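Malate dehydrogenase (Picrophilus torridus, PDB 4BGV) probably catalyses the reversible, NAD-dependent oxidation of (S)-malate to oxaloacetate, a step of the tricarboxylic acid cycle. Local coordinates at residues 145-157 with 230-242. Numbering follows the deposited sequence. Where two conformers were deposited one is given.
Sequences IIGLGGSLDSTRF and AFYAPGISIAVMV
Ser151 and Ser237 meet where helix 150-157 passes helix 232-242, the axes 8.6 Å apart and 125° between their directions. Strand 145-147, the outermost within this chain of the parallel Rossmann-type sheet of the NAD-binding domain, runs into helix 150-157 and so packs with it on helix 232-242 of the C-terminal region. Ser151 donates from OG to Ser237 O at 2.8 Å, its hydroxyl swung away from the backbone N (chi1 -174°) toward the other helix and standing well off the C=O direction (110°). Ser237 OG donates to Ala233 O one turn earlier, from above that carbonyl plane. Without the hydroxyl, as with an alanine here, Ser237 O is likely to lose its donor from helix 150-157, which probably matters because Met241 N lies a long 3.7 Å from Ser237 O, and a small gap would open beside Val240 CG2. Toward the strand, Met241 bends at chi3 and lays its CE 3.7 Å from Ile146 CD1, while its SD lies 3.9 Å from Leu148 CD1. The other branch of Leu148 crosses Ile238 at about a right angle, CD2 to CG1 3.8 Å; both residues also touch Val123, part of the likely NAD-binding site. Toward the other end, Leu152 sets CD2 against Pro234 CG, and its CD1 sits 3.9 Å above the centre of the Arg156 guanidinium. Ala230 CB meets that group at its edge, 3.4 Å from NH2, and Glu48 of the second subunit forms a salt bridge with NE. Together these would hold this probable substrate-binding arginine in place, tying it to both helix packing and subunit assembly.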
loop_
_atom_site.group_PDB
_atom_site.type_symbol
_atom_site.label_atom_id
_atom_site.label_comp_id
_atom_site.label_asym_id
_atom_site.label_seq_id
_atom_site.Cartn_x
_atom_site.Cartn_y
_atom_site.Cartn_z
ATOM N N ILE A 145 -25.703 12.806 4.684
ATOM C CA ILE A 145 -25.686 12.796 3.225
ATOM C C ILE A 145 -24.658 13.812 2.727
ATOM O O ILE A 145 -24.694 14.982 3.123
ATOM C CB ILE A 145 -27.080 13.183 2.648
ATOM C CG1 ILE A 145 -28.164 12.245 3.197
ATOM C CG2 ILE A 145 -27.065 13.135 1.137
ATOM C CD1 ILE A 145 -29.611 12.739 2.951
ATOM N N ILE A 146 -23.734 13.365 1.882
ATOM C CA ILE A 146 -22.786 14.294 1.248
ATOM C C ILE A 146 -22.697 14.048 -0.258
ATOM O O ILE A 146 -22.894 12.930 -0.715
ATOM C CB ILE A 146 -21.372 14.215 1.891
ATOM C CG1 ILE A 146 -20.778 12.815 1.761
ATOM C CG2 ILE A 146 -21.441 14.596 3.372
ATOM C CD1 ILE A 146 -19.362 12.702 2.395
ATOM N N GLY A 147 -22.402 15.102 -1.023
ATOM C CA GLY A 147 -22.317 15.004 -2.467
ATOM C C GLY A 147 -20.902 15.193 -3.002
ATOM O O GLY A 147 -20.151 16.034 -2.512
ATOM N N LEU A 148 -20.532 14.402 -4.004
ATOM C CA LEU A 148 -19.235 14.556 -4.660
ATOM C C LEU A 148 -19.169 15.901 -5.367
ATOM O O LEU A 148 -20.056 16.246 -6.125
ATOM C CB LEU A 148 -19.012 13.450 -5.700
ATOM C CG LEU A 148 -17.783 13.684 -6.577
ATOM C CD1 LEU A 148 -16.475 13.520 -5.781
ATOM C CD2 LEU A 148 -17.812 12.774 -7.829
ATOM N N GLY A 149 -18.108 16.654 -5.125
ATOM C CA GLY A 149 -17.906 17.884 -5.859
ATOM C C GLY A 149 -16.445 18.249 -5.786
ATOM O O GLY A 149 -15.661 17.913 -6.686
ATOM N N GLY A 150 -16.081 18.910 -4.695
ATOM C CA GLY A 150 -14.731 19.414 -4.504
ATOM C C GLY A 150 -13.636 18.356 -4.531
ATOM O O GLY A 150 -12.501 18.662 -4.884
ATOM N N SER A 151 -13.940 17.120 -4.140
ATOM C CA SER A 151 -12.908 16.092 -4.129
ATOM C C SER A 151 -12.355 15.910 -5.538
ATOM O O SER A 151 -11.147 15.733 -5.736
ATOM C CB SER A 151 -13.446 14.751 -3.595
ATOM O OG SER A 151 -12.377 13.815 -3.481
ATOM N N LEU A 152 -13.253 15.971 -6.517
ATOM C CA LEU A 152 -12.887 15.777 -7.917
ATOM C C LEU A 152 -12.294 17.045 -8.540
ATOM O O LEU A 152 -11.270 16.987 -9.214
ATOM C CB LEU A 152 -14.090 15.308 -8.727
ATOM C CG LEU A 152 -13.881 15.159 -10.242
ATOM C CD1 LEU A 152 -12.745 14.172 -10.552
ATOM C CD2 LEU A 152 -15.184 14.714 -10.907
ATOM N N ASP A 153 -12.926 18.192 -8.319
ATOM C CA ASP A 153 -12.376 19.419 -8.884
ATOM C C ASP A 153 -10.983 19.678 -8.330
ATOM O O ASP A 153 -10.100 20.127 -9.058
ATOM C CB ASP A 153 -13.286 20.626 -8.630
ATOM C CG ASP A 153 -14.598 20.517 -9.374
ATOM O OD1 ASP A 153 -14.584 20.003 -10.520
ATOM O OD2 ASP A 153 -15.637 20.945 -8.819
ATOM N N SER A 154 -10.788 19.384 -7.046
ATOM C CA SER A 154 -9.494 19.670 -6.431
ATOM C C SER A 154 -8.421 18.733 -6.953
ATOM O O SER A 154 -7.274 19.153 -7.128
ATOM C CB SER A 154 -9.544 19.651 -4.896
ATOM O OG SER A 154 -9.759 18.347 -4.410
ATOM N N THR A 155 -8.760 17.474 -7.224
ATOM C CA THR A 155 -7.755 16.555 -7.745
ATOM C C THR A 155 -7.307 16.983 -9.133
ATOM O O THR A 155 -6.143 16.897 -9.467
ATOM C CB THR A 155 -8.257 15.111 -7.815
ATOM O OG1 THR A 155 -9.294 14.915 -6.852
ATOM C CG2 THR A 155 -7.113 14.175 -7.524
ATOM N N ARG A 156 -8.251 17.469 -9.946
ATOM C CA ARG A 156 -7.888 17.955 -11.284
ATOM C C ARG A 156 -7.000 19.199 -11.176
ATOM O O ARG A 156 -5.940 19.274 -11.795
ATOM C CB ARG A 156 -9.137 18.250 -12.134
ATOM C CG ARG A 156 -9.956 16.994 -12.467
ATOM C CD ARG A 156 -10.824 17.225 -13.709
ATOM N NE ARG A 156 -11.490 15.999 -14.153
ATOM C CZ ARG A 156 -12.805 15.791 -14.092
ATOM N NH1 ARG A 156 -13.615 16.741 -13.622
ATOM N NH2 ARG A 156 -13.312 14.630 -14.508
ATOM N N PHE A 157 -7.436 20.155 -10.363
ATOM C CA PHE A 157 -6.731 21.431 -10.166
ATOM C C PHE A 157 -5.291 21.121 -9.690
ATOM O O PHE A 157 -4.321 21.695 -10.179
ATOM C CB PHE A 157 -7.529 22.236 -9.116
ATOM C CG PHE A 157 -7.223 23.723 -9.055
ATOM C CD1 PHE A 157 -6.156 24.288 -9.727
ATOM C CD2 PHE A 157 -8.041 24.556 -8.294
ATOM C CE1 PHE A 157 -5.898 25.655 -9.640
ATOM C CE2 PHE A 157 -7.783 25.939 -8.200
ATOM C CZ PHE A 157 -6.719 26.482 -8.883
ATOM N N ALA A 230 -15.708 10.896 -17.568
ATOM C CA ALA A 230 -14.603 10.474 -16.696
ATOM C C ALA A 230 -15.061 9.442 -15.666
ATOM O O ALA A 230 -16.206 9.490 -15.197
ATOM C CB ALA A 230 -14.005 11.690 -15.984
ATOM N N PHE A 231 -14.166 8.524 -15.303
ATOM C CA PHE A 231 -14.470 7.559 -14.257
ATOM C C PHE A 231 -13.301 7.207 -13.329
ATOM O O PHE A 231 -13.520 6.926 -12.162
ATOM C CB PHE A 231 -15.143 6.284 -14.808
ATOM C CG PHE A 231 -14.360 5.585 -15.875
ATOM C CD1 PHE A 231 -14.410 6.030 -17.198
ATOM C CD2 PHE A 231 -13.600 4.455 -15.569
ATOM C CE1 PHE A 231 -13.702 5.360 -18.200
ATOM C CE2 PHE A 231 -12.890 3.783 -16.565
ATOM C CZ PHE A 231 -12.935 4.233 -17.879
ATOM N N TYR A 232 -12.072 7.230 -13.833
ATOM C CA TYR A 232 -10.933 6.910 -12.971
ATOM C C TYR A 232 -10.710 7.939 -11.868
ATOM O O TYR A 232 -10.643 7.585 -10.683
ATOM C CB TYR A 232 -9.642 6.727 -13.779
ATOM C CG TYR A 232 -9.622 5.444 -14.579
ATOM C CD1 TYR A 232 -9.653 4.201 -13.927
ATOM C CD2 TYR A 232 -9.580 5.466 -15.973
ATOM C CE1 TYR A 232 -9.630 3.016 -14.644
ATOM C CE2 TYR A 232 -9.551 4.271 -16.710
ATOM C CZ TYR A 232 -9.582 3.060 -16.037
ATOM O OH TYR A 232 -9.580 1.874 -16.740
ATOM N N ALA A 233 -10.560 9.202 -12.248
ATOM C CA ALA A 233 -10.367 10.246 -11.237
ATOM C C ALA A 233 -11.605 10.423 -10.332
ATOM O O ALA A 233 -11.463 10.506 -9.107
ATOM C CB ALA A 233 -9.926 11.572 -11.870
ATOM N N PRO A 234 -12.823 10.444 -10.923
ATOM C CA PRO A 234 -14.003 10.415 -10.051
ATOM C C PRO A 234 -13.992 9.214 -9.099
ATOM O O PRO A 234 -14.284 9.389 -7.926
ATOM C CB PRO A 234 -15.158 10.285 -11.045
ATOM C CG PRO A 234 -14.653 11.005 -12.279
ATOM C CD PRO A 234 -13.203 10.613 -12.344
ATOM N N GLY A 235 -13.620 8.033 -9.576
ATOM C CA GLY A 235 -13.630 6.852 -8.718
ATOM C C GLY A 235 -12.820 6.995 -7.431
ATOM O O GLY A 235 -13.303 6.685 -6.339
ATOM N N ILE A 236 -11.584 7.467 -7.546
ATOM C CA ILE A 236 -10.765 7.659 -6.350
ATOM C C ILE A 236 -11.241 8.877 -5.539
ATOM O O ILE A 236 -11.187 8.860 -4.317
ATOM C CB ILE A 236 -9.229 7.686 -6.662
ATOM C CG1 ILE A 236 -8.401 7.814 -5.372
ATOM C CG2 ILE A 236 -8.856 8.795 -7.684
ATOM C CD1 ILE A 236 -8.537 6.632 -4.433
ATOM N N SER A 237 -11.747 9.909 -6.210
ATOM C CA SER A 237 -12.266 11.090 -5.498
ATOM C C SER A 237 -13.448 10.719 -4.593
ATOM O O SER A 237 -13.599 11.243 -3.490
ATOM C CB SER A 237 -12.692 12.182 -6.492
ATOM O OG SER A 237 -11.581 12.611 -7.261
ATOM N N ILE A 238 -14.260 9.785 -5.069
ATOM C CA ILE A 238 -15.400 9.284 -4.316
ATOM C C ILE A 238 -14.927 8.367 -3.189
ATOM O O ILE A 238 -15.384 8.484 -2.041
ATOM C CB ILE A 238 -16.335 8.506 -5.251
ATOM C CG1 ILE A 238 -16.963 9.457 -6.282
ATOM C CG2 ILE A 238 -17.398 7.745 -4.455
ATOM C CD1 ILE A 238 -17.473 8.701 -7.519
ATOM N N ALA A 239 -14.005 7.462 -3.510
ATOM C CA ALA A 239 -13.504 6.518 -2.502
ATOM C C ALA A 239 -12.855 7.218 -1.304
ATOM O O ALA A 239 -13.008 6.763 -0.171
ATOM C CB ALA A 239 -12.540 5.517 -3.129
ATOM N N VAL A 240 -12.132 8.318 -1.524
ATOM C CA VAL A 240 -11.524 8.991 -0.365
ATOM C C VAL A 240 -12.601 9.547 0.573
ATOM O O VAL A 240 -12.407 9.595 1.784
ATOM C CB VAL A 240 -10.474 10.074 -0.748
ATOM C CG1 VAL A 240 -9.287 9.433 -1.472
ATOM C CG2 VAL A 240 -11.098 11.189 -1.568
ATOM N N MET A 241 -13.737 9.960 0.016
ATOM C CA MET A 241 -14.874 10.393 0.839
ATOM C C MET A 241 -15.482 9.210 1.597
ATOM O O MET A 241 -15.725 9.296 2.800
ATOM C CB MET A 241 -15.963 11.034 -0.017
ATOM C CG MET A 241 -15.573 12.388 -0.601
ATOM S SD MET A 241 -16.655 12.910 -1.959
ATOM C CE MET A 241 -18.223 13.182 -1.119
ATOM N N VAL A 242 -15.720 8.107 0.886
ATOM C CA VAL A 242 -16.333 6.933 1.508
ATOM C C VAL A 242 -15.463 6.373 2.650
ATOM O O VAL A 242 -15.961 6.061 3.747
ATOM C CB VAL A 242 -16.568 5.819 0.467
ATOM C CG1 VAL A 242 -17.079 4.534 1.148
ATOM C CG2 VAL A 242 -17.538 6.304 -0.632
#